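Local coordinates for protein possible prolidase (Bifidobacterium longum NCC2705, PDB 2P9B) that is possibly a prolidase and, as an amidohydrolase-family member, probably hydrolyses carbon-nitrogen bonds, at residues I68-L73 and D402-N407; G128-R133 and A421-A426; K203-G208 and G244-S249. All blocks are in the same frame, centred on the assembly; numbering follows the deposited sequence.

Contact 1 (I68-L73 and D402-N407)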
loop_
_atom_site.group_PDB
_atom_site.type_symbol
_atom_site.label_atom_id
_atom_site.label_comp_id
_atom_site.label_asym_id
_atom_site.label_seq_id
_atom_site.Cartn_x
_atom_site.Cartn_y
_atom_site.Cartn_z
ATOM N N ILE A 68 -6.140 -18.307 12.042
ATOM C CA ILE A 68 -6.260 -18.135 10.598
ATOM C C ILE A 68 -4.922 -17.567 10.142
ATOM O O ILE A 68 -4.346 -16.725 10.831
ATOM C CB ILE A 68 -7.376 -17.118 10.220
ATOM C CG1 ILE A 68 -8.739 -17.816 10.173
ATOM C CG2 ILE A 68 -7.076 -16.473 8.866
ATOM C CD1 ILE A 68 -9.226 -18.309 11.502
ATOM N N VAL A 69 -4.406 -18.043 9.015
ATOM C CA VAL A 69 -3.157 -17.498 8.498
ATOM C C VAL A 69 -3.425 -17.082 7.063
ATOM O O VAL A 69 -4.096 -17.792 6.317
ATOM C CB VAL A 69 -1.997 -18.515 8.531
ATOM C CG1 VAL A 69 -2.331 -19.718 7.676
ATOM C CG2 VAL A 69 -0.712 -17.843 8.038
HETATM N N MSE A 70 -2.909 -15.917 6.694
HETATM C CA MSE A 70 -3.101 -15.379 5.361
HETATM C C MSE A 70 -1.824 -14.670 4.943
HETATM O O MSE A 70 -0.896 -14.538 5.742
HETATM C CB MSE A 70 -4.291 -14.392 5.351
HETATM C CG MSE A 70 -4.104 -13.102 6.187
HETATM SE SE MSE A 70 -5.480 -11.772 6.017
HETATM C CE MSE A 70 -4.992 -11.105 4.301
ATOM N N PRO A 71 -1.744 -14.237 3.673
ATOM C CA PRO A 71 -0.528 -13.540 3.249
ATOM C C PRO A 71 -0.454 -12.228 4.025
ATOM O O PRO A 71 -1.486 -11.691 4.432
ATOM C CB PRO A 71 -0.766 -13.282 1.762
ATOM C CG PRO A 71 -1.695 -14.411 1.350
ATOM C CD PRO A 71 -2.644 -14.473 2.529
ATOM N N GLY A 72 0.748 -11.709 4.226
ATOM C CA GLY A 72 0.859 -10.449 4.941
ATOM C C GLY A 72 0.161 -9.350 4.162
ATOM O O GLY A 72 0.094 -9.402 2.929
ATOM N N LEU A 73 -0.382 -8.357 4.864
ATOM C CA LEU A 73 -1.038 -7.255 4.164
ATOM C C LEU A 73 0.027 -6.406 3.485
ATOM O O LEU A 73 1.185 -6.422 3.877
ATOM C CB LEU A 73 -1.839 -6.380 5.139
ATOM C CG LEU A 73 -3.082 -7.009 5.784
ATOM C CD1 LEU A 73 -3.696 -6.038 6.783
ATOM C CD2 LEU A 73 -4.095 -7.361 4.688
ATOM N N ASP A 402 5.935 -14.338 4.243
ATOM C CA ASP A 402 5.300 -13.153 4.807
ATOM C C ASP A 402 3.925 -13.637 5.245
ATOM O O ASP A 402 2.996 -13.729 4.430
ATOM C CB ASP A 402 5.167 -12.053 3.744
ATOM C CG ASP A 402 6.508 -11.409 3.390
ATOM O OD1 ASP A 402 7.269 -11.070 4.322
ATOM O OD2 ASP A 402 6.791 -11.230 2.184
ATOM N N LEU A 403 3.800 -13.966 6.529
ATOM C CA LEU A 403 2.546 -14.503 7.053
ATOM C C LEU A 403 1.878 -13.627 8.090
ATOM O O LEU A 403 2.537 -13.020 8.929
ATOM C CB LEU A 403 2.789 -15.874 7.691
ATOM C CG LEU A 403 3.794 -16.829 7.040
ATOM C CD1 LEU A 403 3.773 -18.168 7.784
ATOM C CD2 LEU A 403 3.464 -17.035 5.585
ATOM N N LEU A 404 0.556 -13.581 8.036
ATOM C CA LEU A 404 -0.204 -12.812 9.003
ATOM C C LEU A 404 -1.144 -13.799 9.683
ATOM O O LEU A 404 -2.028 -14.380 9.043
ATOM C CB LEU A 404 -0.994 -11.700 8.310
ATOM C CG LEU A 404 -2.019 -10.957 9.175
ATOM C CD1 LEU A 404 -1.354 -10.398 10.427
ATOM C CD2 LEU A 404 -2.650 -9.840 8.342
ATOM N N VAL A 405 -0.923 -14.010 10.975
ATOM C CA VAL A 405 -1.740 -14.942 11.749
ATOM C C VAL A 405 -2.804 -14.166 12.515
ATOM O O VAL A 405 -2.493 -13.225 13.249
ATOM C CB VAL A 405 -0.862 -15.747 12.726
ATOM C CG1 VAL A 405 -1.692 -16.826 13.405
ATOM C CG2 VAL A 405 0.310 -16.372 11.966
ATOM N N LEU A 406 -4.055 -14.575 12.334
ATOM C CA LEU A 406 -5.203 -13.922 12.955
ATOM C C LEU A 406 -5.961 -14.824 13.927
ATOM O O LEU A 406 -5.874 -16.045 13.854
ATOM C CB LEU A 406 -6.159 -13.441 11.863
ATOM C CG LEU A 406 -5.498 -12.611 10.758
ATOM C CD1 LEU A 406 -6.505 -12.304 9.644
ATOM C CD2 LEU A 406 -4.944 -11.329 11.349
ATOM N N ASN A 407 -6.727 -14.205 14.820
ATOM C CA ASN A 407 -7.501 -14.945 15.810
ATOM C C ASN A 407 -8.904 -15.285 15.317
ATOM O O ASN A 407 -9.626 -16.056 15.953
ATOM C CB ASN A 407 -7.577 -14.141 17.111
ATOM C CG ASN A 407 -6.256 -14.115 17.856
ATOM O OD1 ASN A 407 -5.848 -13.084 18.388
ATOM N ND2 ASN A 407 -5.584 -15.256 17.907
#
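I68 and L406 form the first rung of an antiparallel ladder between 68-71 and 403-406. The two strands run at 152° to each other. I68 N gives its hydrogen to L406 O at 2.9 Å. L406 N returns a bond to I68 O at 2.6 Å, and both are nearly straight. The next hydrogen-bonded pair is M70 with L404. M70 N reaches L404 O at 2.9 Å, and L404 N reaches M70 O at the same distance. These four backbone donors and four acceptors are therefore matched across the strands. A fifth bond, G72 N to D402 O at 3.0 Å, is less regular, because the donor sits 55° out of the carbonyl plane. I68 O and L404 O each also receive a CA-H contact, from V405 and V69.

Side chains of I68, M70, L404 and L406 share one face. The selenomethionine M70 and L404 lie side by side. M70 CG stands between the backbone N and the carbonyl carbon (chi1 65°), and the extended chain beyond it carries SE to L406 CD1 at 3.8 Å. On the other face V69 CG2 touches L403 CB. The carboxylate of D402 turns elsewhere, to R158, T392 and the backbone N of A426.

The ladder joins two neighbours in a mixed sheet. Strand 19-22 pairs with the far edge of 68-71, strand 422-425 flanks 403-406, and helix 371-385 packs on M70, P71 and L73.

Contact 2 (G128-R133 and A421-A426)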
loop_
_atom_site.group_PDB
_atom_site.type_symbol
_atom_site.label_atom_id
_atom_site.label_comp_id
_atom_site.label_asym_id
_atom_site.label_seq_id
_atom_site.Cartn_x
_atom_site.Cartn_y
_atom_site.Cartn_z
ATOM N N GLY A 128 0.662 -6.005 10.817
ATOM C CA GLY A 128 0.487 -7.081 9.853
ATOM C C GLY A 128 0.812 -6.781 8.396
ATOM O O GLY A 128 0.533 -7.604 7.520
ATOM N N VAL A 129 1.411 -5.621 8.133
ATOM C CA VAL A 129 1.781 -5.203 6.778
ATOM C C VAL A 129 3.241 -5.578 6.505
ATOM O O VAL A 129 4.156 -4.995 7.082
ATOM C CB VAL A 129 1.614 -3.686 6.624
ATOM C CG1 VAL A 129 1.871 -3.275 5.188
ATOM C CG2 VAL A 129 0.216 -3.284 7.055
ATOM N N THR A 130 3.453 -6.540 5.609
ATOM C CA THR A 130 4.794 -7.021 5.311
ATOM C C THR A 130 5.501 -6.382 4.119
ATOM O O THR A 130 6.692 -6.604 3.915
ATOM C CB THR A 130 4.777 -8.550 5.149
ATOM O OG1 THR A 130 3.721 -8.925 4.259
ATOM C CG2 THR A 130 4.542 -9.216 6.496
ATOM N N THR A 131 4.771 -5.596 3.336
ATOM C CA THR A 131 5.354 -4.892 2.207
ATOM C C THR A 131 4.670 -3.537 2.145
ATOM O O THR A 131 3.454 -3.448 2.309
ATOM C CB THR A 131 5.113 -5.618 0.859
ATOM O OG1 THR A 131 5.686 -6.929 0.904
ATOM C CG2 THR A 131 5.759 -4.839 -0.289
ATOM N N ILE A 132 5.454 -2.489 1.931
ATOM C CA ILE A 132 4.909 -1.147 1.831
ATOM C C ILE A 132 5.631 -0.386 0.741
ATOM O O ILE A 132 6.748 -0.741 0.357
ATOM C CB ILE A 132 5.080 -0.320 3.153
ATOM C CG1 ILE A 132 6.568 -0.096 3.462
ATOM C CG2 ILE A 132 4.390 -1.023 4.301
ATOM C CD1 ILE A 132 6.812 0.817 4.668
ATOM N N ARG A 133 4.970 0.640 0.219
ATOM C CA ARG A 133 5.584 1.520 -0.761
ATOM C C ARG A 133 5.399 2.905 -0.179
ATOM O O ARG A 133 4.286 3.274 0.181
ATOM C CB ARG A 133 4.891 1.482 -2.124
ATOM C CG ARG A 133 5.417 2.594 -3.050
ATOM C CD ARG A 133 4.802 2.563 -4.439
ATOM N NE ARG A 133 3.349 2.707 -4.395
ATOM C CZ ARG A 133 2.594 2.989 -5.452
ATOM N NH1 ARG A 133 3.152 3.168 -6.641
ATOM N NH2 ARG A 133 1.274 3.075 -5.322
ATOM N N ALA A 421 -2.490 -11.896 15.587
ATOM C CA ALA A 421 -2.025 -12.814 16.616
ATOM C C ALA A 421 -0.503 -12.877 16.515
ATOM O O ALA A 421 0.208 -12.941 17.521
ATOM C CB ALA A 421 -2.623 -14.197 16.395
ATOM N N LEU A 422 -0.007 -12.854 15.281
ATOM C CA LEU A 422 1.429 -12.903 15.030
ATOM C C LEU A 422 1.712 -12.491 13.595
ATOM O O LEU A 422 0.939 -12.802 12.692
ATOM C CB LEU A 422 1.962 -14.326 15.258
ATOM C CG LEU A 422 3.435 -14.620 14.948
ATOM C CD1 LEU A 422 4.338 -13.836 15.890
ATOM C CD2 LEU A 422 3.703 -16.116 15.101
ATOM N N VAL A 423 2.819 -11.786 13.398
ATOM C CA VAL A 423 3.223 -11.352 12.066
ATOM C C VAL A 423 4.603 -11.941 11.792
ATOM O O VAL A 423 5.471 -11.917 12.656
ATOM C CB VAL A 423 3.328 -9.823 11.973
ATOM C CG1 VAL A 423 3.633 -9.407 10.530
ATOM C CG2 VAL A 423 2.037 -9.194 12.445
ATOM N N ILE A 424 4.792 -12.478 10.596
ATOM C CA ILE A 424 6.074 -13.057 10.223
ATOM C C ILE A 424 6.496 -12.354 8.944
ATOM O O ILE A 424 5.737 -12.314 7.975
ATOM C CB ILE A 424 5.943 -14.580 9.985
ATOM C CG1 ILE A 424 5.408 -15.239 11.258
ATOM C CG2 ILE A 424 7.293 -15.172 9.581
ATOM C CD1 ILE A 424 5.186 -16.728 11.157
ATOM N N ALA A 425 7.695 -11.778 8.955
ATOM C CA ALA A 425 8.206 -11.059 7.792
ATOM C C ALA A 425 9.398 -11.801 7.208
ATOM O O ALA A 425 10.425 -11.951 7.864
ATOM C CB ALA A 425 8.618 -9.644 8.193
ATOM N N ALA A 426 9.258 -12.259 5.970
ATOM C CA ALA A 426 10.331 -12.996 5.312
ATOM C C ALA A 426 10.909 -14.073 6.233
ATOM O O ALA A 426 12.126 -14.237 6.331
ATOM C CB ALA A 426 11.426 -12.040 4.867
#
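A Schellman motif ends helix 113-126 at G128, and V423 of strand 422-425 packs against this turn. G128 has a positive phi of 102°. A side chain on G128 would be pressed against the carbonyl O of the residue before it. V423 CG2 rests on G128 CA at 3.7 Å. The other branch, CG1, lies opposite the backbone N (chi1 -175°) and meets T130 CG2 at 4.1 Å. The V423 and T130 side chains slide past each other in opposite directions. T130 CG2 also approaches the backbone of the second strand, 3.6 Å from I424 O, and lies near A425 CB at 4.4 Å. The contact is small and made by van der Waals packing. An alanine in place of V423 would remove both methyl branches, which is likely to open a gap over G128 CA and take away part of the apolar packing of T130 CG2.

The axes of strands 129-133 and 422-425 come no closer than 7.6 Å, so the two do not pair directly. Each pairs instead with another strand of the same mixed sheet: 129-134 runs parallel to 68-78, and 422-425 runs antiparallel to 403-406. L125 of helix 113-126 touches T130, V423 and A425, while L404 packs on V423.

Contact 3 (K203-G208 and G244-S249)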
loop_
_atom_site.group_PDB
_atom_site.type_symbol
_atom_site.label_atom_id
_atom_site.label_comp_id
_atom_site.label_asym_id
_atom_site.label_seq_id
_atom_site.Cartn_x
_atom_site.Cartn_y
_atom_site.Cartn_z
ATOM N N LYS A 203 7.178 9.010 -6.964
ATOM C CA LYS A 203 5.885 9.628 -6.689
ATOM C C LYS A 203 5.837 11.023 -7.310
ATOM O O LYS A 203 6.732 11.842 -7.088
ATOM C CB LYS A 203 5.651 9.747 -5.180
ATOM C CG LYS A 203 4.410 10.548 -4.803
ATOM C CD LYS A 203 3.146 9.909 -5.365
ATOM C CE LYS A 203 1.906 10.510 -4.719
ATOM N NZ LYS A 203 0.709 9.663 -4.961
ATOM N N ILE A 204 4.795 11.272 -8.096
ATOM C CA ILE A 204 4.592 12.564 -8.745
ATOM C C ILE A 204 3.265 13.134 -8.254
ATOM O O ILE A 204 2.302 12.389 -8.067
ATOM C CB ILE A 204 4.464 12.425 -10.287
ATOM C CG1 ILE A 204 5.681 11.710 -10.873
ATOM C CG2 ILE A 204 4.322 13.800 -10.923
ATOM C CD1 ILE A 204 5.497 11.324 -12.334
ATOM N N ALA A 205 3.217 14.443 -8.033
ATOM C CA ALA A 205 1.979 15.098 -7.633
ATOM C C ALA A 205 1.447 15.705 -8.935
ATOM O O ALA A 205 1.928 16.742 -9.384
ATOM C CB ALA A 205 2.256 16.190 -6.604
ATOM N N ALA A 206 0.482 15.038 -9.556
ATOM C CA ALA A 206 -0.084 15.526 -10.815
ATOM C C ALA A 206 -1.046 16.676 -10.572
ATOM O O ALA A 206 -1.231 17.541 -11.428
ATOM C CB ALA A 206 -0.814 14.394 -11.532
ATOM N N THR A 207 -1.652 16.676 -9.390
ATOM C CA THR A 207 -2.624 17.690 -9.011
ATOM C C THR A 207 -2.423 18.101 -7.557
ATOM O O THR A 207 -1.498 17.634 -6.891
ATOM C CB THR A 207 -4.046 17.128 -9.128
ATOM O OG1 THR A 207 -4.196 16.053 -8.194
ATOM C CG2 THR A 207 -4.300 16.598 -10.528
ATOM N N GLY A 208 -3.306 18.975 -7.073
ATOM C CA GLY A 208 -3.253 19.405 -5.690
ATOM C C GLY A 208 -3.876 18.305 -4.851
ATOM O O GLY A 208 -4.228 17.256 -5.389
ATOM N N GLY A 244 4.074 6.391 -9.464
ATOM C CA GLY A 244 2.740 6.642 -8.967
ATOM C C GLY A 244 2.482 8.128 -9.070
ATOM O O GLY A 244 3.398 8.940 -8.920
ATOM N N ALA A 245 1.240 8.496 -9.355
ATOM C CA ALA A 245 0.899 9.901 -9.462
ATOM C C ALA A 245 -0.347 10.151 -8.645
ATOM O O ALA A 245 -1.326 9.419 -8.742
ATOM C CB ALA A 245 0.654 10.280 -10.914
ATOM N N HIS A 246 -0.288 11.174 -7.814
ATOM C CA HIS A 246 -1.424 11.533 -7.002
ATOM C C HIS A 246 -2.244 12.488 -7.872
ATOM O O HIS A 246 -1.733 13.490 -8.368
ATOM C CB HIS A 246 -0.909 12.160 -5.700
ATOM C CG HIS A 246 -1.430 13.529 -5.416
ATOM N ND1 HIS A 246 -2.737 13.767 -5.048
ATOM C CD2 HIS A 246 -0.802 14.728 -5.381
ATOM C CE1 HIS A 246 -2.889 15.055 -4.794
ATOM N NE2 HIS A 246 -1.732 15.661 -4.988
ATOM N N ALA A 247 -3.503 12.132 -8.105
ATOM C CA ALA A 247 -4.386 12.946 -8.932
ATOM C C ALA A 247 -5.810 12.815 -8.415
ATOM O O ALA A 247 -6.296 11.705 -8.209
ATOM C CB ALA A 247 -4.309 12.487 -10.380
ATOM N N GLN A 248 -6.468 13.950 -8.195
ATOM C CA GLN A 248 -7.841 13.951 -7.700
ATOM C C GLN A 248 -8.831 14.633 -8.648
ATOM O O GLN A 248 -9.851 15.174 -8.220
ATOM C CB GLN A 248 -7.915 14.593 -6.302
ATOM C CG GLN A 248 -7.003 15.800 -6.052
ATOM C CD GLN A 248 -7.397 17.043 -6.841
ATOM O OE1 GLN A 248 -7.770 18.073 -6.266
ATOM N NE2 GLN A 248 -7.302 16.957 -8.156
ATOM N N SER A 249 -8.526 14.584 -9.940
ATOM C CA SER A 249 -9.387 15.181 -10.954
ATOM C C SER A 249 -9.230 14.396 -12.245
ATOM O O SER A 249 -8.165 13.854 -12.522
ATOM C CB SER A 249 -8.996 16.638 -11.206
ATOM O OG SER A 249 -7.741 16.720 -11.866
#
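K203 folds its side chain along the neighbouring strand toward H246. A bend at chi2 (61°) carries the chain over G244, where CD lies 3.7 Å from G244 O. CE and NZ finish against the H246 side chain, with NZ 3.1 Å from H246 CB. This is packing of the lysine end on a methylene. The charge of K203 is paired with E265, outside the two segments.

H246 has an unusual first torsion, 124°, away from the staggered positions. The ring reaches across to the first strand. A205 CB lies at its edge, in the ring plane, 3.6 Å from H246 CD2. T207 OG1 lies over one face, offset toward the rim. H246 NE2 comes to 2.8 Å from T207 O.

T207 OG1 accepts a hydrogen bond from Q248 N at 3.1 Å. Its CG2 lies beside S249, whose OG caps the backbone N of G252 at the start of helix 250-259.

The backbones form a parallel ladder. I204 N bonds to G244 O, and H246 N bonds to I204 O at 2.9 Å. A206 N then bonds to H246 O at 3.0 Å, in the carbonyl plane, and T207 N adds a weak second bond to the same oxygen. On the opposite face from K203 and H246, I204 meets the methyl of A245. Beyond the strand, A206 CB packs near A245 CB and A247 CB.

Chemically, the lysine end crosses the H246 methylene while the imidazole turns to A205 and T207. Both residues sit on neighbouring parallel strands of what is probably the family's TIM barrel. Many amidohydrolases use lysine and histidine on such strands to bind metal, so a similar role is possible here, with K203 paired to E265 in this structure.

Contacts 1 and 2 belong to one mixed sheet, and their centres are about 8 Å apart. V405 in contact 1 joins them through probable hydrogen bonds, from V405 O to A421 N at 2.7 Å and from V405 N to L422 O at 2.8 Å. Contact 3 lies on the other side of the chain's centre, with its centre about 32 Å from that of contact 1 and about 27 Å from that of contact 2. R133 of contact 2 reaches contact 3, its NH1 packing 4.2 Å from G244 CA. R133 and K203 both form salt bridges with E265. K203 also touches residues of a possible, unconfirmed empty site, so contact 3 borders what may be the metal site of H77, H79 and D345.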